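Long-range contact in mevalonate kinase, putative (Leishmania major, PDB 2HFS), which probably catalyses the ATP-dependent phosphorylation of (R)-mevalonate to (R)-5-phosphomevalonate, an early step of isoprenoid and sterol biosynthesis, as a GHMP-family kinase: residues A[29-41]-A[161-173]. Residues are numbered along the deposited sequence; the frame is centred on the assembly and turned at random.
Sequences FVVHGAEAIVAGI and AATYGGLILYRRQ
Val30 lays its CG2 methyl over one face of the Tyr170 ring, 3.7 Å from the ring centroid and 12° off its normal, a CH-pi contact. CG1 stands between the backbone N and the carbonyl carbon (chi1 65°) and turns to the Tyr170 OH and Arg172, which places CG2 anti to the backbone N and over the ring. Ala36 CB and Val38 CG2 approach Tyr170 CD1 obliquely; the small alanine lets the ring lie close to the strand, its CB 3.6 Å from that carbon. The Arg172 guanidinium has Val31 CA over one face, toward the rim. The guanidinium of Arg171 is turned 58° from the Glu35 carboxylate, and NH1 makes a long salt bridge of 3.4 Å to OE2, which a water spans as well; OE1 pairs with Arg234. A second water accepts from Arg172 N and donates to Val30 O and Ala34 O, joining the turn to the strand end.

Strands 36-41 and 166-172 run antiparallel, with paired backbone bonds at Ala36–Tyr170, Val38–Ile168 and Gly40–Gly166. Glycine suits position 40 because a CB would clash with Gly165 CA and Ala161 O, and positive phi favours glycine at Gly165 and Gly166, where the chain leaves the helix and enters the strand.

Ile37, Ala39, Leu167 and Leu169 occupy the other face of this GHMP kinase's mixed sheet, where Leu167 and Leu169 reach helix 216-239 and Ala39 and Leu167 touch strand 318-324 of the separate four-stranded antiparallel sheet. Strand 17-25 pairs along the far edge of 36-41, and strand 177-182 flanks 166-172, bringing Phe179 against Tyr170.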
ATOM      1  N   PHE A  29      -4.232  14.143  -5.606  1.00 11.67           N
ATOM      2  CA  PHE A  29      -4.694  14.651  -6.908  1.00 11.73           C
ATOM      3  C   PHE A  29      -5.640  13.680  -7.614  1.00 13.20           C
ATOM      4  O   PHE A  29      -6.533  14.090  -8.386  1.00 12.45           O
ATOM      5  CB  PHE A  29      -3.499  14.990  -7.792  1.00 13.51           C
ATOM      6  CG  PHE A  29      -2.674  16.135  -7.262  1.00 11.87           C
ATOM      7  CD1 PHE A  29      -1.421  15.913  -6.703  1.00 13.76           C
ATOM      8  CD2 PHE A  29      -3.171  17.440  -7.294  1.00  9.40           C
ATOM      9  CE1 PHE A  29      -0.663  16.977  -6.197  1.00 10.06           C
ATOM     10  CE2 PHE A  29      -2.407  18.517  -6.809  1.00 10.70           C
ATOM     11  CZ  PHE A  29      -1.152  18.274  -6.247  1.00  9.61           C
ATOM     12  N   VAL A  30      -5.451  12.397  -7.326  1.00 12.25           N
ATOM     13  CA  VAL A  30      -6.326  11.336  -7.813  1.00 12.88           C
ATOM     14  C   VAL A  30      -7.797  11.521  -7.383  1.00 12.46           C
ATOM     15  O   VAL A  30      -8.722  11.180  -8.134  1.00 13.82           O
ATOM     16  CB  VAL A  30      -5.788   9.952  -7.362  1.00 11.46           C
ATOM     17  CG1 VAL A  30      -5.838   9.811  -5.819  1.00 12.09           C
ATOM     18  CG2 VAL A  30      -6.530   8.824  -8.046  1.00 14.60           C
ATOM     19  N   VAL A  31      -7.997  12.048  -6.177  1.00 13.59           N
ATOM     20  CA  VAL A  31      -9.321  12.386  -5.658  1.00 15.63           C
ATOM     21  C   VAL A  31     -10.057  13.340  -6.613  1.00 15.39           C
ATOM     22  O   VAL A  31     -11.286  13.323  -6.688  1.00 15.86           O
ATOM     23  CB  VAL A  31      -9.206  12.977  -4.232  1.00 12.94           C
ATOM     24  CG1 VAL A  31     -10.536  13.537  -3.710  1.00 16.41           C
ATOM     25  CG2 VAL A  31      -8.655  11.919  -3.282  1.00 15.64           C
ATOM     26  N   HIS A  32      -9.285  14.133  -7.361  1.00 16.13           N
ATOM     27  CA  HIS A  32      -9.832  15.166  -8.238  1.00 15.91           C
ATOM     28  C   HIS A  32      -9.740  14.806  -9.716  1.00 17.36           C
ATOM     29  O   HIS A  32      -9.921  15.666 -10.595  1.00 17.36           O
ATOM     30  CB  HIS A  32      -9.177  16.513  -7.910  1.00 16.76           C
ATOM     31  CG  HIS A  32      -9.408  16.932  -6.496  1.00 14.90           C
ATOM     32  ND1 HIS A  32     -10.392  17.827  -6.140  1.00 17.50           N
ATOM     33  CD2 HIS A  32      -8.842  16.511  -5.339  1.00 13.17           C
ATOM     34  CE1 HIS A  32     -10.391  17.978  -4.826  1.00 15.46           C
ATOM     35  NE2 HIS A  32      -9.477  17.174  -4.316  1.00 11.37           N
ATOM     36  N   GLY A  33      -9.452  13.532  -9.977  1.00 18.00           N
ATOM     37  CA  GLY A  33      -9.586  12.966 -11.312  1.00 17.20           C
ATOM     38  C   GLY A  33      -8.284  12.699 -12.026  1.00 17.96           C
ATOM     39  O   GLY A  33      -8.290  12.298 -13.184  1.00 19.46           O
ATOM     40  N   ALA A  34      -7.166  12.921 -11.336  1.00 17.58           N
ATOM     41  CA  ALA A  34      -5.847  12.740 -11.941  1.00 17.30           C
ATOM     42  C   ALA A  34      -5.488  11.263 -11.928  1.00 16.92           C
ATOM     43  O   ALA A  34      -6.012  10.504 -11.125  1.00 18.55           O
ATOM     44  CB  ALA A  34      -4.802  13.564 -11.185  1.00 17.26           C
ATOM     45  N   GLU A  35      -4.614  10.847 -12.830  1.00 16.81           N
ATOM     46  CA  GLU A  35      -4.141   9.462 -12.830  1.00 15.89           C
ATOM     47  C   GLU A  35      -3.103   9.299 -11.717  1.00 14.16           C
ATOM     48  O   GLU A  35      -2.353  10.233 -11.427  1.00 13.59           O
ATOM     49  CB  GLU A  35      -3.515   9.096 -14.174  1.00 15.37           C
ATOM     50  CG  GLU A  35      -4.389   9.343 -15.408  1.00 15.70           C
ATOM     51  CD  GLU A  35      -3.774   8.802 -16.690  1.00 18.12           C
ATOM     52  OE1 GLU A  35      -2.585   8.411 -16.703  1.00 23.54           O
ATOM     53  OE2 GLU A  35      -4.482   8.756 -17.708  1.00 22.65           O
ATOM     54  N   ALA A  36      -3.075   8.121 -11.096  1.00 13.65           N
ATOM     55  CA  ALA A  36      -2.100   7.800 -10.052  1.00 12.69           C
ATOM     56  C   ALA A  36      -1.332   6.522 -10.402  1.00 12.57           C
ATOM     57  O   ALA A  36      -1.828   5.668 -11.132  1.00 14.70           O
ATOM     58  CB  ALA A  36      -2.790   7.669  -8.682  1.00 12.47           C
ATOM     59  N   ILE A  37      -0.103   6.416  -9.919  1.00 12.10           N
ATOM     60  CA  ILE A  37       0.683   5.220 -10.114  1.00 13.18           C
ATOM     61  C   ILE A  37       0.931   4.638  -8.731  1.00 12.51           C
ATOM     62  O   ILE A  37       1.537   5.280  -7.862  1.00 10.33           O
ATOM     63  CB  ILE A  37       2.006   5.498 -10.903  1.00 11.14           C
ATOM     64  CG1 ILE A  37       1.714   6.143 -12.277  1.00 15.20           C
ATOM     65  CG2 ILE A  37       2.831   4.197 -11.064  1.00 15.17           C
ATOM     66  CD1 ILE A  37       2.978   6.607 -13.095  1.00 12.39           C
ATOM     67  N   VAL A  38       0.420   3.429  -8.538  1.00 12.86           N
ATOM     68  CA  VAL A  38       0.577   2.691  -7.300  1.00 11.73           C
ATOM     69  C   VAL A  38       1.425   1.449  -7.551  1.00 13.75           C
ATOM     70  O   VAL A  38       1.343   0.808  -8.615  1.00 13.03           O
ATOM     71  CB  VAL A  38      -0.781   2.299  -6.684  1.00 14.46           C
ATOM     72  CG1 VAL A  38      -0.579   1.563  -5.372  1.00 13.78           C
ATOM     73  CG2 VAL A  38      -1.650   3.533  -6.464  1.00 12.99           C
ATOM     74  N   ALA A  39       2.254   1.124  -6.571  1.00 12.72           N
ATOM     75  CA  ALA A  39       3.186   0.039  -6.727  1.00 13.72           C
ATOM     76  C   ALA A  39       2.883  -1.020  -5.691  1.00 15.07           C
ATOM     77  O   ALA A  39       2.940  -0.749  -4.481  1.00 16.12           O
ATOM     78  CB  ALA A  39       4.589   0.551  -6.595  1.00 15.29           C
ATOM     79  N   GLY A  40       2.523  -2.208  -6.161  1.00 13.06           N
ATOM     80  CA  GLY A  40       2.396  -3.374  -5.291  1.00 13.32           C
ATOM     81  C   GLY A  40       3.757  -4.027  -5.168  1.00 14.43           C
ATOM     82  O   GLY A  40       4.290  -4.565  -6.150  1.00 16.31           O
ATOM     83  N   ILE A  41       4.312  -4.007  -3.956  1.00 10.46           N
ATOM     84  CA  ILE A  41       5.704  -4.409  -3.744  1.00 11.06           C
ATOM     85  C   ILE A  41       5.850  -5.930  -3.560  1.00 10.21           C
ATOM     86  O   ILE A  41       4.847  -6.633  -3.359  1.00 12.11           O
ATOM     87  CB  ILE A  41       6.313  -3.612  -2.576  1.00  9.38           C
ATOM     88  CG1 ILE A  41       5.539  -3.813  -1.268  1.00  9.25           C
ATOM     89  CG2 ILE A  41       6.361  -2.079  -2.916  1.00  8.66           C
ATOM     90  CD1 ILE A  41       6.372  -3.407  -0.022  1.00 10.14           C
ATOM     91  N   ALA A 161      -3.623  -3.401  -5.340  1.00 12.89           N
ATOM     92  CA  ALA A 161      -2.177  -3.624  -5.312  1.00 11.83           C
ATOM     93  C   ALA A 161      -1.829  -4.923  -4.569  1.00 11.48           C
ATOM     94  O   ALA A 161      -0.984  -5.707  -5.009  1.00 10.50           O
ATOM     95  CB  ALA A 161      -1.470  -2.435  -4.624  1.00 13.96           C
ATOM     96  N   ALA A 162      -2.471  -5.134  -3.426  1.00 10.80           N
ATOM     97  CA  ALA A 162      -2.234  -6.339  -2.636  1.00  9.52           C
ATOM     98  C   ALA A 162      -2.608  -7.639  -3.385  1.00 10.82           C
ATOM     99  O   ALA A 162      -1.927  -8.664  -3.251  1.00  9.56           O
ATOM    100  CB  ALA A 162      -2.965  -6.234  -1.294  1.00  9.92           C
ATOM    101  N   THR A 163      -3.665  -7.592  -4.185  0.50 10.06           N
ATOM    102  CA  THR A 163      -4.103  -8.777  -4.927  0.50 12.86           C
ATOM    103  C   THR A 163      -3.246  -9.059  -6.159  0.50 11.37           C
ATOM    104  O   THR A 163      -2.884 -10.214  -6.417  0.50 11.74           O
ATOM    105  CB  THR A 163      -5.563  -8.647  -5.373  0.50 11.01           C
ATOM    106  OG1 THR A 163      -5.719  -7.430  -6.106  0.50 16.45           O
ATOM    107  CG2 THR A 163      -6.484  -8.479  -4.184  0.50 12.44           C
ATOM    108  N   TYR A 164      -2.938  -8.007  -6.918  1.00 12.44           N
ATOM    109  CA  TYR A 164      -2.269  -8.157  -8.218  1.00 11.61           C
ATOM    110  C   TYR A 164      -0.764  -7.909  -8.202  1.00 11.93           C
ATOM    111  O   TYR A 164      -0.072  -8.433  -9.049  1.00 10.71           O
ATOM    112  CB  TYR A 164      -2.904  -7.233  -9.293  1.00 12.03           C
ATOM    113  CG  TYR A 164      -4.348  -7.551  -9.622  1.00 12.04           C
ATOM    114  CD1 TYR A 164      -4.675  -8.616 -10.470  1.00 14.37           C
ATOM    115  CD2 TYR A 164      -5.390  -6.821  -9.043  1.00 12.63           C
ATOM    116  CE1 TYR A 164      -6.013  -8.919 -10.764  1.00 13.24           C
ATOM    117  CE2 TYR A 164      -6.717  -7.117  -9.312  1.00 13.55           C
ATOM    118  CZ  TYR A 164      -7.025  -8.169 -10.173  1.00 14.72           C
ATOM    119  OH  TYR A 164      -8.340  -8.451 -10.432  1.00 15.33           O
ATOM    120  N   GLY A 165      -0.269  -7.081  -7.282  1.00 11.21           N
ATOM    121  CA  GLY A 165       1.136  -6.640  -7.298  1.00 12.99           C
ATOM    122  C   GLY A 165       1.506  -5.800  -8.521  1.00 13.62           C
ATOM    123  O   GLY A 165       0.644  -5.478  -9.348  1.00 14.01           O
ATOM    124  N   GLY A 166       2.784  -5.437  -8.624  1.00 15.45           N
ATOM    125  CA  GLY A 166       3.308  -4.720  -9.796  1.00 16.41           C
ATOM    126  C   GLY A 166       2.933  -3.246  -9.806  1.00 15.08           C
ATOM    127  O   GLY A 166       2.516  -2.714  -8.793  1.00 16.44           O
ATOM    128  N   LEU A 167       3.121  -2.580 -10.942  1.00 14.77           N
ATOM    129  CA  LEU A 167       2.702  -1.196 -11.086  1.00 14.39           C
ATOM    130  C   LEU A 167       1.290  -1.159 -11.620  1.00 14.51           C
ATOM    131  O   LEU A 167       0.899  -2.009 -12.433  1.00 13.42           O
ATOM    132  CB  LEU A 167       3.634  -0.427 -12.017  1.00 15.44           C
ATOM    133  CG  LEU A 167       5.086  -0.256 -11.596  1.00 17.51           C
ATOM    134  CD1 LEU A 167       5.788   0.634 -12.605  1.00 16.20           C
ATOM    135  CD2 LEU A 167       5.250   0.314 -10.177  1.00 18.18           C
ATOM    136  N   ILE A 168       0.534  -0.175 -11.149  1.00 15.21           N
ATOM    137  CA  ILE A 168      -0.901  -0.092 -11.391  1.00 15.33           C
ATOM    138  C   ILE A 168      -1.306   1.353 -11.610  1.00 16.05           C
ATOM    139  O   ILE A 168      -1.018   2.219 -10.783  1.00 13.69           O
ATOM    140  CB  ILE A 168      -1.677  -0.707 -10.210  1.00 15.23           C
ATOM    141  CG1 ILE A 168      -1.368  -2.208 -10.120  1.00 14.88           C
ATOM    142  CG2 ILE A 168      -3.203  -0.428 -10.314  1.00 17.32           C
ATOM    143  CD1 ILE A 168      -2.052  -2.941  -8.998  1.00 19.95           C
ATOM    144  N   LEU A 169      -1.987   1.587 -12.730  1.00 17.73           N
ATOM    145  CA  LEU A 169      -2.572   2.885 -13.029  1.00 18.41           C
ATOM    146  C   LEU A 169      -3.938   2.974 -12.365  1.00 20.86           C
ATOM    147  O   LEU A 169      -4.808   2.121 -12.584  1.00 22.11           O
ATOM    148  CB  LEU A 169      -2.687   3.078 -14.547  1.00 19.03           C
ATOM    149  CG  LEU A 169      -2.919   4.485 -15.109  1.00 16.15           C
ATOM    150  CD1 LEU A 169      -1.692   5.386 -14.872  1.00 12.33           C
ATOM    151  CD2 LEU A 169      -3.237   4.382 -16.600  1.00 16.72           C
ATOM    152  N   TYR A 170      -4.112   4.014 -11.553  1.00 22.11           N
ATOM    153  CA  TYR A 170      -5.274   4.183 -10.685  1.00 24.50           C
ATOM    154  C   TYR A 170      -5.911   5.534 -10.946  1.00 25.72           C
ATOM    155  O   TYR A 170      -5.258   6.571 -10.838  1.00 25.29           O
ATOM    156  CB  TYR A 170      -4.818   4.020  -9.223  1.00 25.80           C
ATOM    157  CG  TYR A 170      -5.597   4.690  -8.083  1.00 27.43           C
ATOM    158  CD1 TYR A 170      -4.902   5.252  -7.010  1.00 27.62           C
ATOM    159  CD2 TYR A 170      -6.993   4.706  -8.035  1.00 26.43           C
ATOM    160  CE1 TYR A 170      -5.558   5.838  -5.943  1.00 30.12           C
ATOM    161  CE2 TYR A 170      -7.670   5.291  -6.958  1.00 28.79           C
ATOM    162  CZ  TYR A 170      -6.937   5.855  -5.917  1.00 28.73           C
ATOM    163  OH  TYR A 170      -7.558   6.449  -4.834  1.00 31.47           O
ATOM    164  N   ARG A 171      -7.181   5.513 -11.343  1.00 27.59           N
ATOM    165  CA  ARG A 171      -7.916   6.758 -11.573  1.00 30.00           C
ATOM    166  C   ARG A 171      -9.405   6.625 -11.286  1.00 31.53           C
ATOM    167  O   ARG A 171      -9.988   5.552 -11.443  1.00 31.17           O
ATOM    168  CB  ARG A 171      -7.678   7.292 -12.992  1.00 30.21           C
ATOM    169  CG  ARG A 171      -8.152   6.399 -14.119  1.00 30.19           C
ATOM    170  CD  ARG A 171      -8.008   7.034 -15.493  1.00 32.96           C
ATOM    171  NE  ARG A 171      -8.973   8.113 -15.697  1.00 36.45           N
ATOM    172  CZ  ARG A 171      -8.885   9.044 -16.643  1.00 37.91           C
ATOM    173  NH1 ARG A 171      -7.860   9.055 -17.488  1.00 37.42           N
ATOM    174  NH2 ARG A 171      -9.819   9.979 -16.735  1.00 37.34           N
ATOM    175  N   ARG A 172     -10.007   7.727 -10.852  1.00 33.34           N
ATOM    176  CA  ARG A 172     -11.456   7.820 -10.732  1.00 36.59           C
ATOM    177  C   ARG A 172     -12.100   8.082 -12.103  1.00 37.15           C
ATOM    178  O   ARG A 172     -12.182   9.229 -12.559  1.00 38.37           O
ATOM    179  CB  ARG A 172     -11.842   8.891  -9.712  1.00 36.55           C
ATOM    180  CG  ARG A 172     -12.146   8.339  -8.332  1.00 37.62           C
ATOM    181  CD  ARG A 172     -11.000   8.367  -7.352  1.00 37.74           C
ATOM    182  NE  ARG A 172     -11.493   8.469  -5.977  1.00 38.38           N
ATOM    183  CZ  ARG A 172     -10.722   8.458  -4.896  1.00 38.51           C
ATOM    184  NH1 ARG A 172      -9.403   8.339  -5.010  1.00 37.16           N
ATOM    185  NH2 ARG A 172     -11.269   8.563  -3.692  1.00 37.52           N
ATOM    186  N   GLN A 173     -12.532   6.992 -12.739  1.00 39.26           N
ATOM    187  CA  GLN A 173     -13.077   6.958 -14.103  1.00 40.99           C
ATOM    188  C   GLN A 173     -14.176   5.879 -14.170  1.00 42.00           C
ATOM    189  O   GLN A 173     -13.978   4.773 -13.673  1.00 42.65           O
ATOM    190  CB  GLN A 173     -11.952   6.615 -15.093  1.00 41.19           C
ATOM    191  CG  GLN A 173     -12.385   6.254 -16.530  1.00 41.68           C
ATOM    192  CD  GLN A 173     -12.201   7.396 -17.523  1.00 42.71           C
ATOM    193  OE1 GLN A 173     -12.052   8.553 -17.132  1.00 42.78           O
ATOM    194  NE2 GLN A 173     -12.215   7.070 -18.815  1.00 42.80           N
TER
HETATM  195  O   HOH W   1      -8.620   9.936 -10.430  1.00 15.10           O
HETATM  196  O   HOH W   2      -5.949   6.770 -18.169  1.00 25.29           O